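PDB 5TGN: SnoaL-like domain-containing protein from Sphaerobacter thermophilus, which is of unknown function but, as a SnoaL-like member of the NTF2 clan, probably encloses a small-molecule pocket between a curved sheet and its helices. Local coordinates for residues A[90-95]-A[102-107]; A[36-41]-A[106-111]; A[4-9]-A[94-99]; A[59-64]-A[78-83]. All blocks are in the same frame, centred on the assembly; numbering follows the deposited sequence.

Contact 1 of 4, residues A[90-95]-A[102-107]; sequences IEWIFD and RRLTIN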
loop_
_atom_site.group_PDB
_atom_site.type_symbol
_atom_site.label_atom_id
_atom_site.label_comp_id
_atom_site.label_asym_id
_atom_site.label_seq_id
_atom_site.Cartn_x
_atom_site.Cartn_y
_atom_site.Cartn_z
ATOM N N ILE A 90 6.890 9.217 6.083
ATOM C CA ILE A 90 5.505 8.866 6.377
ATOM C C ILE A 90 4.816 10.045 7.052
ATOM O O ILE A 90 5.428 10.762 7.851
ATOM C CB ILE A 90 5.404 7.599 7.262
ATOM C CG1 ILE A 90 6.074 6.391 6.592
ATOM C CG2 ILE A 90 3.951 7.229 7.523
ATOM C CD1 ILE A 90 5.458 5.974 5.256
ATOM N N GLU A 91 3.547 10.248 6.722
ATOM C CA GLU A 91 2.710 11.240 7.376
ATOM C C GLU A 91 1.577 10.505 8.078
ATOM O O GLU A 91 0.911 9.665 7.464
ATOM C CB GLU A 91 2.171 12.247 6.349
ATOM C CG GLU A 91 1.024 13.157 6.829
ATOM C CD GLU A 91 0.514 14.056 5.713
ATOM O OE1 GLU A 91 -0.284 13.590 4.862
ATOM O OE2 GLU A 91 0.960 15.206 5.641
ATOM N N TRP A 92 1.379 10.796 9.370
ATOM C CA TRP A 92 0.287 10.236 10.171
ATOM C C TRP A 92 -0.686 11.364 10.496
ATOM O O TRP A 92 -0.296 12.362 11.108
ATOM C CB TRP A 92 0.811 9.615 11.473
ATOM C CG TRP A 92 1.657 8.372 11.314
ATOM C CD1 TRP A 92 1.228 7.061 11.347
ATOM C CD2 TRP A 92 3.084 8.321 11.155
ATOM N NE1 TRP A 92 2.301 6.208 11.192
ATOM C CE2 TRP A 92 3.449 6.957 11.069
ATOM C CE3 TRP A 92 4.086 9.298 11.077
ATOM C CZ2 TRP A 92 4.785 6.545 10.908
ATOM C CZ3 TRP A 92 5.404 8.891 10.913
ATOM C CH2 TRP A 92 5.739 7.521 10.821
ATOM N N ILE A 93 -1.944 11.221 10.097
ATOM C CA ILE A 93 -2.960 12.244 10.384
ATOM C C ILE A 93 -3.932 11.639 11.381
ATOM O O ILE A 93 -4.644 10.697 11.036
ATOM C CB ILE A 93 -3.703 12.704 9.120
ATOM C CG1 ILE A 93 -2.707 13.203 8.055
ATOM C CG2 ILE A 93 -4.771 13.791 9.468
ATOM C CD1 ILE A 93 -3.378 13.492 6.686
ATOM N N PHE A 94 -3.976 12.176 12.609
ATOM C CA PHE A 94 -4.835 11.665 13.679
ATOM C C PHE A 94 -6.036 12.593 13.848
ATOM O O PHE A 94 -5.856 13.794 14.096
ATOM C CB PHE A 94 -4.096 11.604 15.019
ATOM C CG PHE A 94 -2.923 10.695 15.053
ATOM C CD1 PHE A 94 -3.043 9.405 15.580
ATOM C CD2 PHE A 94 -1.674 11.131 14.625
ATOM C CE1 PHE A 94 -1.927 8.551 15.647
ATOM C CE2 PHE A 94 -0.561 10.275 14.658
ATOM C CZ PHE A 94 -0.679 8.999 15.160
ATOM N N ASP A 95 -7.252 12.047 13.731
ATOM C CA ASP A 95 -8.474 12.745 14.151
ATOM C C ASP A 95 -8.896 12.199 15.512
ATOM O O ASP A 95 -9.091 10.986 15.661
ATOM C CB ASP A 95 -9.609 12.564 13.129
ATOM C CG ASP A 95 -9.224 13.058 11.731
ATOM O OD1 ASP A 95 -8.893 14.259 11.599
ATOM O OD2 ASP A 95 -9.221 12.248 10.767
ATOM N N ARG A 102 -10.274 8.706 16.618
ATOM C CA ARG A 102 -11.378 8.263 15.779
ATOM C C ARG A 102 -10.861 7.747 14.446
ATOM O O ARG A 102 -11.396 6.774 13.900
ATOM C CB ARG A 102 -12.372 9.403 15.568
ATOM C CG ARG A 102 -13.117 9.743 16.867
ATOM C CD ARG A 102 -14.556 10.219 16.644
ATOM N NE ARG A 102 -15.291 9.327 15.754
ATOM C CZ ARG A 102 -15.820 8.167 16.129
ATOM N NH1 ARG A 102 -16.467 7.419 15.249
ATOM N NH2 ARG A 102 -15.698 7.757 17.382
ATOM N N ARG A 103 -9.834 8.383 13.899
ATOM C CA ARG A 103 -9.308 7.906 12.640
ATOM C C ARG A 103 -7.836 8.260 12.548
ATOM O O ARG A 103 -7.423 9.364 12.922
ATOM C CB ARG A 103 -10.071 8.494 11.444
ATOM C CG ARG A 103 -9.399 8.200 10.072
ATOM C CD ARG A 103 -10.062 9.082 9.000
ATOM N NE ARG A 103 -11.367 8.577 8.578
ATOM C CZ ARG A 103 -12.205 9.235 7.780
ATOM N NH1 ARG A 103 -11.892 10.455 7.356
ATOM N NH2 ARG A 103 -13.342 8.672 7.383
ATOM N N LEU A 104 -7.044 7.304 12.066
ATOM C CA LEU A 104 -5.658 7.568 11.709
ATOM C C LEU A 104 -5.508 7.291 10.219
ATOM O O LEU A 104 -5.849 6.199 9.751
ATOM C CB LEU A 104 -4.692 6.714 12.545
ATOM C CG LEU A 104 -3.280 6.572 11.953
ATOM C CD1 LEU A 104 -2.563 7.897 11.930
ATOM C CD2 LEU A 104 -2.493 5.494 12.713
ATOM N N THR A 105 -5.055 8.294 9.464
ATOM C CA THR A 105 -4.780 8.132 8.032
ATOM C C THR A 105 -3.266 8.112 7.843
ATOM O O THR A 105 -2.565 8.975 8.381
ATOM C CB THR A 105 -5.401 9.281 7.218
ATOM O OG1 THR A 105 -6.833 9.280 7.361
ATOM C CG2 THR A 105 -5.052 9.164 5.727
ATOM N N ILE A 106 -2.755 7.144 7.093
ATOM C CA ILE A 106 -1.308 6.977 6.950
ATOM C C ILE A 106 -0.940 7.194 5.484
ATOM O O ILE A 106 -1.242 6.351 4.632
ATOM C CB ILE A 106 -0.835 5.602 7.444
ATOM C CG1 ILE A 106 -1.390 5.353 8.848
ATOM C CG2 ILE A 106 0.724 5.536 7.466
ATOM C CD1 ILE A 106 -0.992 3.971 9.419
ATOM N N ASN A 107 -0.287 8.313 5.190
ATOM C CA ASN A 107 0.103 8.667 3.823
ATOM C C ASN A 107 1.603 8.490 3.663
ATOM O O ASN A 107 2.379 9.058 4.441
ATOM C CB ASN A 107 -0.242 10.117 3.502
ATOM C CG ASN A 107 -1.740 10.382 3.452
ATOM O OD1 ASN A 107 -2.495 9.644 2.832
ATOM N ND2 ASN A 107 -2.160 11.477 4.058
HETATM O O HOH W 1 -7.095 10.816 9.676
HETATM O O HOH W 2 -10.214 12.528 8.290
#
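Glu-91, Ile-93 and Asp-95 face Asn-107, Thr-105 and Arg-103 as the hydrogen-bonded pairs of an antiparallel hairpin, whose two strand axes approach to 4.7 Å. Trp-92 with Ile-106 and Phe-94 with Leu-104 are the non-hydrogen-bonded pairs. At the turn end, in a classic beta bulge, Asp-95 O accepts from both Arg-102 N (2.7 Å) and Arg-103 N (3.2 Å).

On the apolar face, Leu-104 has CG anti to its backbone N (chi1 161°), which lays CD1 over the centre of the Phe-94 ring in a CH-pi contact. Leu-104 CD1 also lies at the edge of the indole, 3.9 Å from Trp-92 CD1. Ile-90 CG2 touches Ile-106 CG2 at 3.6 Å and lies over one face of the indole, toward its rim.

The other face is largely polar, though Ile-93 CD1 lies against the Asn-107 amide. Glu-91 and Asn-107 run side by side, and Asn-107 ND2 donates to the anti lone pair of Glu-91 OE1 at 2.9 Å, with the carboxylate and amide planes 65° apart. OE1 also forms a salt bridge with Arg-103 of the second subunit, and OE2 is hydrogen-bonded to His-77. Were a leucine to stand at Glu-91, Asn-107 ND2 would probably lose its acceptor, and His-77 and the arginine across the interface their shared carboxylate. Arg-103 forms salt bridges with Glu-34, through NE, and with Glu-91 of the second subunit. One water joins Asp-95 OD2 to Arg-103 NH1; another joins OD2 to Ile-93 O and Thr-105 OG1. The hairpin thus turns aromatic and aliphatic groups toward helix 6-18, and charges toward the second subunit.

Contact 2 of 4, residues A[36-41]-A[106-111]; sequences IAPVGR and INHLRD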
loop_
_atom_site.group_PDB
_atom_site.type_symbol
_atom_site.label_atom_id
_atom_site.label_comp_id
_atom_site.label_asym_id
_atom_site.label_seq_id
_atom_site.Cartn_x
_atom_site.Cartn_y
_atom_site.Cartn_z
ATOM N N ILE A 36 -6.809 4.108 8.132
ATOM C CA ILE A 36 -6.878 4.035 6.670
ATOM C C ILE A 36 -5.444 3.967 6.183
ATOM O O ILE A 36 -4.633 4.855 6.498
ATOM C CB ILE A 36 -7.591 5.246 6.056
ATOM C CG1 ILE A 36 -8.864 5.593 6.846
ATOM C CG2 ILE A 36 -7.862 4.995 4.542
ATOM C CD1 ILE A 36 -9.870 6.537 6.058
ATOM N N ALA A 37 -5.131 2.946 5.420
ATOM C CA ALA A 37 -3.735 2.741 5.061
ATOM C C ALA A 37 -3.709 2.268 3.619
ATOM O O ALA A 37 -4.770 1.951 3.072
ATOM C CB ALA A 37 -3.081 1.720 6.010
ATOM N N PRO A 38 -2.542 2.219 2.959
ATOM C CA PRO A 38 -2.513 1.739 1.563
ATOM C C PRO A 38 -3.057 0.323 1.421
ATOM O O PRO A 38 -2.838 -0.529 2.280
ATOM C CB PRO A 38 -1.025 1.783 1.212
ATOM C CG PRO A 38 -0.435 2.828 2.101
ATOM C CD PRO A 38 -1.226 2.718 3.399
ATOM N N VAL A 39 -3.763 0.052 0.329
ATOM C CA VAL A 39 -4.237 1.007 -0.664
ATOM C C VAL A 39 -5.750 1.078 -0.469
ATOM O O VAL A 39 -6.457 0.137 -0.842
ATOM C CB VAL A 39 -3.874 0.554 -2.079
ATOM C CG1 VAL A 39 -4.499 1.504 -3.144
ATOM C CG2 VAL A 39 -2.335 0.478 -2.227
ATOM N N GLY A 40 -6.229 2.131 0.198
ATOM C CA GLY A 40 -7.643 2.180 0.515
ATOM C C GLY A 40 -8.118 1.150 1.518
ATOM O O GLY A 40 -9.320 0.852 1.563
ATOM N N ARG A 41 -7.213 0.575 2.310
ATOM C CA ARG A 41 -7.608 -0.398 3.325
ATOM C C ARG A 41 -8.070 0.331 4.578
ATOM O O ARG A 41 -7.371 1.210 5.090
ATOM C CB ARG A 41 -6.432 -1.319 3.654
ATOM C CG ARG A 41 -5.958 -2.156 2.464
ATOM C CD ARG A 41 -6.694 -3.519 2.375
ATOM N NE ARG A 41 -6.654 -4.012 0.996
ATOM C CZ ARG A 41 -7.183 -5.160 0.557
ATOM N NH1 ARG A 41 -7.835 -6.008 1.366
ATOM N NH2 ARG A 41 -7.045 -5.470 -0.718
ATOM N N ILE A 106 -2.755 7.144 7.093
ATOM C CA ILE A 106 -1.308 6.977 6.950
ATOM C C ILE A 106 -0.940 7.194 5.484
ATOM O O ILE A 106 -1.242 6.351 4.632
ATOM C CB ILE A 106 -0.835 5.602 7.444
ATOM C CG1 ILE A 106 -1.390 5.353 8.848
ATOM C CG2 ILE A 106 0.724 5.536 7.466
ATOM C CD1 ILE A 106 -0.992 3.971 9.419
ATOM N N ASN A 107 -0.287 8.313 5.190
ATOM C CA ASN A 107 0.103 8.667 3.823
ATOM C C ASN A 107 1.603 8.490 3.663
ATOM O O ASN A 107 2.379 9.058 4.441
ATOM C CB ASN A 107 -0.242 10.117 3.502
ATOM C CG ASN A 107 -1.740 10.382 3.452
ATOM O OD1 ASN A 107 -2.495 9.644 2.832
ATOM N ND2 ASN A 107 -2.160 11.477 4.058
ATOM N N HIS A 108 2.011 7.737 2.652
ATOM C CA HIS A 108 3.418 7.735 2.264
ATOM C C HIS A 108 3.753 9.027 1.533
ATOM O O HIS A 108 3.056 9.421 0.595
ATOM C CB HIS A 108 3.740 6.538 1.375
ATOM C CG HIS A 108 3.678 5.227 2.097
ATOM N ND1 HIS A 108 4.754 4.369 2.184
ATOM C CD2 HIS A 108 2.678 4.642 2.791
ATOM C CE1 HIS A 108 4.409 3.299 2.877
ATOM N NE2 HIS A 108 3.154 3.440 3.256
ATOM N N LEU A 109 4.832 9.676 1.954
ATOM C CA LEU A 109 5.322 10.886 1.319
ATOM C C LEU A 109 6.402 10.528 0.304
ATOM O O LEU A 109 6.924 9.410 0.287
ATOM C CB LEU A 109 5.870 11.852 2.373
ATOM C CG LEU A 109 4.904 12.229 3.508
ATOM C CD1 LEU A 109 5.647 13.126 4.509
ATOM C CD2 LEU A 109 3.733 12.967 2.929
ATOM N N ARG A 110 6.738 11.493 -0.550
ATOM C CA ARG A 110 7.828 11.318 -1.502
ATOM C C ARG A 110 9.126 11.007 -0.768
ATOM O O ARG A 110 9.403 11.577 0.296
ATOM C CB ARG A 110 8.034 12.578 -2.329
ATOM C CG ARG A 110 6.835 13.122 -3.065
ATOM C CD ARG A 110 7.270 14.434 -3.718
ATOM N NE ARG A 110 6.270 15.028 -4.593
ATOM C CZ ARG A 110 6.400 15.137 -5.914
ATOM N NH1 ARG A 110 5.436 15.701 -6.629
ATOM N NH2 ARG A 110 7.492 14.683 -6.518
ATOM N N ASP A 111 9.928 10.113 -1.356
ATOM C CA ASP A 111 11.187 9.651 -0.758
ATOM C C ASP A 111 12.148 10.813 -0.529
ATOM O O ASP A 111 12.168 11.748 -1.335
ATOM C CB ASP A 111 11.881 8.604 -1.645
ATOM C CG ASP A 111 11.264 7.218 -1.527
ATOM O OD1 ASP A 111 10.474 6.990 -0.576
ATOM O OD2 ASP A 111 11.584 6.360 -2.393
ATOM O OXT ASP A 111 12.920 10.819 0.440
#
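Ile-106 N donates to Ile-36 O at 3.0 Å, and this bond ties the end of strand 33-37 to its parallel neighbour 100-108. Just past it the two chains diverge, and side chains take over from the backbone.

Pro-38 leans toward strand 106-108 and meets it at two places. Its CD lies 3.8 Å from Ile-106 O, while its CG touches the imidazole of His-108, 3.7 Å from CD2 and 3.8 Å from NE2. The two side chains cross at about a right angle. A chi1 of -69° sets the His-108 imidazole opposite the carbonyl carbon and swings it out beside the proline. NE2, although close to the proline carbon, has its polar partner in a bound glycerol, probably a crystallisation additive, though its site may hint at a pocket. Ile-106 adds a looser contact, with CG1 4.0 Å from Ile-36 O.

Beyond Pro-38 the chain turns tightly: a cis peptide bond precedes Val-39, and Gly-40 adopts a positive phi in a G1 beta bulge. The bulge is closed by Ala-37 N to Arg-41 O and by Arg-41 N to Ala-37 O, each 2.9 Å.

Around this corner, Phe-52 of helix 46-54 packs on both Ala-37 and Ile-106, and Ile-90 of strand 88-97 lies against His-108. Other chains join in: Gly-40 O accepts a hydrogen bond from Arg-110 of the second subunit, and Val-39 of the third subunit rests on His-108. Within the sheet, strand 100-108 runs between the parallel strand 33-37 and the antiparallel strand 88-97.

Contact 3 of 4, residues A[4-9]-A[94-99]; sequences MAAIDL and FDVDGD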
loop_
_atom_site.group_PDB
_atom_site.type_symbol
_atom_site.label_atom_id
_atom_site.label_comp_id
_atom_site.label_asym_id
_atom_site.label_seq_id
_atom_site.Cartn_x
_atom_site.Cartn_y
_atom_site.Cartn_z
HETATM N N MSE A 4 -5.868 11.813 27.952
HETATM C CA MSE A 4 -4.769 12.232 27.095
HETATM C C MSE A 4 -5.217 13.207 26.010
HETATM O O MSE A 4 -6.273 13.029 25.397
HETATM C CB MSE A 4 -4.117 11.016 26.459
HETATM C CG MSE A 4 -3.147 10.295 27.351
HETATM SE SE MSE A 4 -2.443 8.757 26.383
HETATM C CE MSE A 4 -3.602 7.370 27.154
ATOM N N ALA A 5 -4.415 14.247 25.785
ATOM C CA ALA A 5 -4.678 15.170 24.694
ATOM C C ALA A 5 -4.314 14.514 23.360
ATOM O O ALA A 5 -3.668 13.459 23.308
ATOM C CB ALA A 5 -3.898 16.468 24.888
ATOM N N ALA A 6 -4.736 15.156 22.269
ATOM C CA ALA A 6 -4.524 14.569 20.950
ATOM C C ALA A 6 -3.043 14.363 20.665
ATOM O O ALA A 6 -2.653 13.323 20.121
ATOM C CB ALA A 6 -5.152 15.439 19.864
ATOM N N ILE A 7 -2.201 15.348 21.011
ATOM C CA ILE A 7 -0.771 15.179 20.754
ATOM C C ILE A 7 -0.207 14.030 21.582
ATOM O O ILE A 7 0.674 13.298 21.112
ATOM C CB ILE A 7 -0.006 16.498 20.993
ATOM C CG1 ILE A 7 1.449 16.354 20.542
ATOM C CG2 ILE A 7 -0.075 16.953 22.471
ATOM C CD1 ILE A 7 1.614 16.063 19.044
ATOM N N ASP A 8 -0.718 13.831 22.807
ATOM C CA ASP A 8 -0.306 12.693 23.629
ATOM C C ASP A 8 -0.687 11.370 22.984
ATOM O O ASP A 8 0.103 10.418 23.004
ATOM C CB ASP A 8 -0.943 12.771 25.017
ATOM C CG ASP A 8 -0.520 14.023 25.797
ATOM O OD1 ASP A 8 0.602 14.537 25.565
ATOM O OD2 ASP A 8 -1.320 14.480 26.642
ATOM N N LEU A 9 -1.923 11.271 22.463
ATOM C CA LEU A 9 -2.348 10.049 21.787
ATOM C C LEU A 9 -1.451 9.765 20.586
ATOM O O LEU A 9 -1.031 8.621 20.366
ATOM C CB LEU A 9 -3.813 10.159 21.346
ATOM C CG LEU A 9 -4.870 10.194 22.451
ATOM C CD1 LEU A 9 -6.246 10.563 21.901
ATOM C CD2 LEU A 9 -4.926 8.861 23.182
ATOM N N PHE A 94 -3.976 12.176 12.609
ATOM C CA PHE A 94 -4.835 11.665 13.679
ATOM C C PHE A 94 -6.036 12.593 13.848
ATOM O O PHE A 94 -5.856 13.794 14.096
ATOM C CB PHE A 94 -4.096 11.604 15.019
ATOM C CG PHE A 94 -2.923 10.695 15.053
ATOM C CD1 PHE A 94 -3.043 9.405 15.580
ATOM C CD2 PHE A 94 -1.674 11.131 14.625
ATOM C CE1 PHE A 94 -1.927 8.551 15.647
ATOM C CE2 PHE A 94 -0.561 10.275 14.658
ATOM C CZ PHE A 94 -0.679 8.999 15.160
ATOM N N ASP A 95 -7.252 12.047 13.731
ATOM C CA ASP A 95 -8.474 12.745 14.151
ATOM C C ASP A 95 -8.896 12.199 15.512
ATOM O O ASP A 95 -9.091 10.986 15.661
ATOM C CB ASP A 95 -9.609 12.564 13.129
ATOM C CG ASP A 95 -9.224 13.058 11.731
ATOM O OD1 ASP A 95 -8.893 14.259 11.599
ATOM O OD2 ASP A 95 -9.221 12.248 10.767
ATOM N N VAL A 96 -9.056 13.092 16.492
ATOM C CA VAL A 96 -9.246 12.719 17.891
ATOM C C VAL A 96 -10.567 13.293 18.377
ATOM O O VAL A 96 -10.924 14.427 18.039
ATOM C CB VAL A 96 -8.071 13.219 18.763
ATOM C CG1 VAL A 96 -8.370 13.072 20.276
ATOM C CG2 VAL A 96 -6.775 12.528 18.333
ATOM N N ASP A 97 -11.297 12.501 19.159
ATOM C CA ASP A 97 -12.488 12.990 19.829
ATOM C C ASP A 97 -12.662 12.228 21.135
ATOM O O ASP A 97 -12.427 11.019 21.191
ATOM C CB ASP A 97 -13.735 12.847 18.942
ATOM C CG ASP A 97 -14.871 13.780 19.376
ATOM O OD1 ASP A 97 -14.610 14.735 20.138
ATOM O OD2 ASP A 97 -16.027 13.570 18.950
ATOM N N GLY A 98 -13.065 12.939 22.182
ATOM C CA GLY A 98 -13.326 12.279 23.452
ATOM C C GLY A 98 -12.141 11.491 23.970
ATOM O O GLY A 98 -12.315 10.376 24.479
ATOM N N ASP A 99 -10.935 12.049 23.833
ATOM C CA ASP A 99 -9.652 11.491 24.275
ATOM C C ASP A 99 -9.321 10.124 23.652
ATOM O O ASP A 99 -8.484 9.391 24.180
ATOM C CB ASP A 99 -9.530 11.454 25.818
ATOM C CG ASP A 99 -10.484 10.485 26.494
ATOM O OD1 ASP A 99 -10.435 9.272 26.197
ATOM O OD2 ASP A 99 -11.288 10.940 27.343
#
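Leu-9 and Val-96 are brought together by their first torsions: in the leucine a chi1 of -68° turns CG to the side remote from the carbonyl carbon, and in the valine a chi1 of 169° places CG1 across from the backbone N. Leu-9 CD1 thereby lands on Val-96 CG1 at 3.7 Å. The fork of the leucine continues to the turn beyond the strand, where Asp-99 O lies 3.4 Å from Leu-9 CD1 and 3.7 Å from its CD2. An alanine at Leu-9 would lose both methyls and is likely to open a gap between the helix and the turn, leaving Val-96 CG1 less tightly covered.

One turn earlier, Ala-6 CB sits against both branches of Val-96, at 3.7 Å from CG2 and 4.0 Å from CG1, so its small side chain lets the helix come close to the strand. Before the helix the contact thins to Met-4 O against Asp-99 CB, at 3.6 Å; Met-4 is a selenomethionine and poorly ordered. Ala-5 stands at the N-cap position, and its N donates to Asp-8 OD2 at 3.2 Å.

Gly-98 and Asp-99, both with positive phi, turn the chain from strand 88-97 into 100-108. Val-74 of the adjoining strand also touches Ala-6. Such packing of an N-terminal helix across a bent sheet is characteristic of the alpha+beta cone of the NTF2 clan.

Contact 4 of 4, residues A[59-64]-A[78-83]; sequences ATTAQI and GVVQTP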
loop_
_atom_site.group_PDB
_atom_site.type_symbol
_atom_site.label_atom_id
_atom_site.label_comp_id
_atom_site.label_asym_id
_atom_site.label_seq_id
_atom_site.Cartn_x
_atom_site.Cartn_y
_atom_site.Cartn_z
ATOM N N ALA A 59 10.642 -2.541 12.272
ATOM C CA ALA A 59 10.913 -1.198 11.784
ATOM C C ALA A 59 11.020 -0.283 12.987
ATOM O O ALA A 59 10.487 -0.581 14.054
ATOM C CB ALA A 59 9.809 -0.725 10.828
ATOM N N THR A 60 11.731 0.829 12.825
ATOM C CA THR A 60 11.710 1.875 13.834
ATOM C C THR A 60 11.235 3.171 13.198
ATOM O O THR A 60 11.600 3.490 12.061
ATOM C CB THR A 60 13.087 2.095 14.492
ATOM O OG1 THR A 60 14.006 2.601 13.517
ATOM C CG2 THR A 60 13.620 0.803 15.064
ATOM N N THR A 61 10.418 3.906 13.939
ATOM C CA THR A 61 9.806 5.147 13.490
ATOM C C THR A 61 10.405 6.286 14.295
ATOM O O THR A 61 10.162 6.378 15.500
ATOM C CB THR A 61 8.295 5.099 13.692
ATOM O OG1 THR A 61 7.743 3.983 12.988
ATOM C CG2 THR A 61 7.674 6.389 13.224
ATOM N N ALA A 62 11.161 7.163 13.635
ATOM C CA ALA A 62 11.904 8.215 14.319
ATOM C C ALA A 62 11.853 9.501 13.483
ATOM O O ALA A 62 11.072 9.619 12.527
ATOM C CB ALA A 62 13.343 7.756 14.595
ATOM N N GLN A 63 12.685 10.473 13.876
ATOM C CA GLN A 63 12.716 11.822 13.296
ATOM C C GLN A 63 11.308 12.391 13.133
ATOM O O GLN A 63 10.928 12.892 12.070
ATOM C CB GLN A 63 13.449 11.833 11.959
ATOM C CG GLN A 63 14.902 11.364 12.006
ATOM C CD GLN A 63 15.481 11.230 10.613
ATOM O OE1 GLN A 63 15.830 10.132 10.181
ATOM N NE2 GLN A 63 15.558 12.344 9.892
ATOM N N ILE A 64 10.522 12.294 14.204
ATOM C CA ILE A 64 9.150 12.779 14.167
ATOM C C ILE A 64 9.140 14.299 14.207
ATOM O O ILE A 64 9.750 14.921 15.081
ATOM C CB ILE A 64 8.346 12.193 15.325
ATOM C CG1 ILE A 64 8.265 10.668 15.168
ATOM C CG2 ILE A 64 6.951 12.816 15.339
ATOM C CD1 ILE A 64 7.306 10.230 14.061
ATOM N N GLY A 78 7.388 11.575 9.707
ATOM C CA GLY A 78 8.452 10.794 10.312
ATOM C C GLY A 78 9.158 9.944 9.279
ATOM O O GLY A 78 8.779 9.903 8.107
ATOM N N VAL A 79 10.217 9.277 9.732
ATOM C CA VAL A 79 11.012 8.390 8.895
ATOM C C VAL A 79 10.884 7.000 9.495
ATOM O O VAL A 79 11.107 6.819 10.696
ATOM C CB VAL A 79 12.489 8.850 8.822
ATOM C CG1 VAL A 79 13.321 7.913 7.938
ATOM C CG2 VAL A 79 12.583 10.273 8.320
ATOM N N VAL A 80 10.514 6.024 8.680
ATOM C CA VAL A 80 10.456 4.627 9.110
ATOM C C VAL A 80 11.653 3.888 8.509
ATOM O O VAL A 80 11.812 3.858 7.285
ATOM C CB VAL A 80 9.136 3.960 8.699
ATOM C CG1 VAL A 80 9.152 2.456 9.081
ATOM C CG2 VAL A 80 7.947 4.672 9.369
ATOM N N GLN A 81 12.520 3.342 9.361
ATOM C CA GLN A 81 13.655 2.561 8.907
ATOM C C GLN A 81 13.466 1.082 9.225
ATOM O O GLN A 81 12.869 0.720 10.245
ATOM C CB GLN A 81 14.949 3.082 9.539
ATOM C CG GLN A 81 15.264 4.486 9.026
ATOM C CD GLN A 81 16.504 5.067 9.640
ATOM O OE1 GLN A 81 16.440 5.681 10.704
ATOM N NE2 GLN A 81 17.647 4.876 8.980
ATOM N N THR A 82 14.009 0.237 8.360
ATOM C CA THR A 82 13.944 -1.214 8.468
ATOM C C THR A 82 15.314 -1.817 8.221
ATOM O O THR A 82 16.247 -1.124 7.791
ATOM C CB THR A 82 12.949 -1.802 7.455
ATOM O OG1 THR A 82 13.342 -1.400 6.139
ATOM C CG2 THR A 82 11.483 -1.372 7.751
ATOM N N PRO A 83 15.479 -3.118 8.514
ATOM C CA PRO A 83 16.784 -3.760 8.297
ATOM C C PRO A 83 17.273 -3.735 6.867
ATOM O O PRO A 83 18.493 -3.708 6.652
ATOM C CB PRO A 83 16.544 -5.201 8.774
ATOM C CG PRO A 83 15.569 -5.049 9.885
ATOM C CD PRO A 83 14.631 -3.923 9.424
#
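Gln-63 and Val-79 cross obliquely, the glutamine reaching over the valine with its amide. Gln-63, with a positive phi, directs its CB toward strand 78-81, and the chain, extended beyond CG (chi2 172°), carries OE1 to 3.7 Å from Val-79 CG2. NE2 lies near the same methyl, so the valine is met by the whole amide end.

Thr-61 and Val-80 meet at a slant on the opposite face of the sheet. The hydroxyl OG1 of Thr-61 touches Val-80 CG2 at 3.7 Å, while its methyl CG2 is turned to the Trp-92 ring. The other branch of the valine, CG1, packs on Ala-59 CB. That alanine methyl also meets Thr-82 CG2 at 3.6 Å, just past the strand.

These pairs decorate the open end of the beta hairpin of strands 60-69 and 73-81, at the margin of the mixed sheet of this NTF2-like fold. Thr-60 with Gln-81 and Ala-62 with Val-79 are its hydrogen-bonded pairs here, the latter including a bond from Val-79 N to Ala-62 O of 2.9 Å.

The side chains of Thr-60 and Gln-81 lie aslant and touch only loosely: Thr-60 OG1 lies 4.1 Å from Gln-81 CB. Ile-64 CD1 comes over the backbone of Gly-78, 4.0 Å from its CA; a CB on this residue would run into that methyl. On the inner side Ile-14 of helix 6-18 lies against Thr-61, and Ile-90 of strand 88-97 against Val-80. Phe-85 of the fourth subunit packs on Thr-60, and the backbone N of Phe-85 in the same chain is hydrogen-bonded to Thr-82 OG1.

All four contacts draw on one mixed sheet, in which strands 33-37, 100-108, 88-97, 73-81 and 60-69 lie in that order. Contact 1 occupies the middle: it shares Ile-106 and Asn-107 with contact 2, whose centre is about 9 Å away, and Phe-94 and Asp-95 with contact 3, about 12 Å away. Contact 4 touches it across strands 73-81 and 88-97, with centres about 16 Å apart. Contacts 3 and 4, about 22 Å apart, do not touch. Along the chain, contact 4 closes before contact 1 opens, whereas contacts 2 and 3 interleave, so chain ends and hairpins are knitted into a single domain, whose strand 100-108 faces the second subunit.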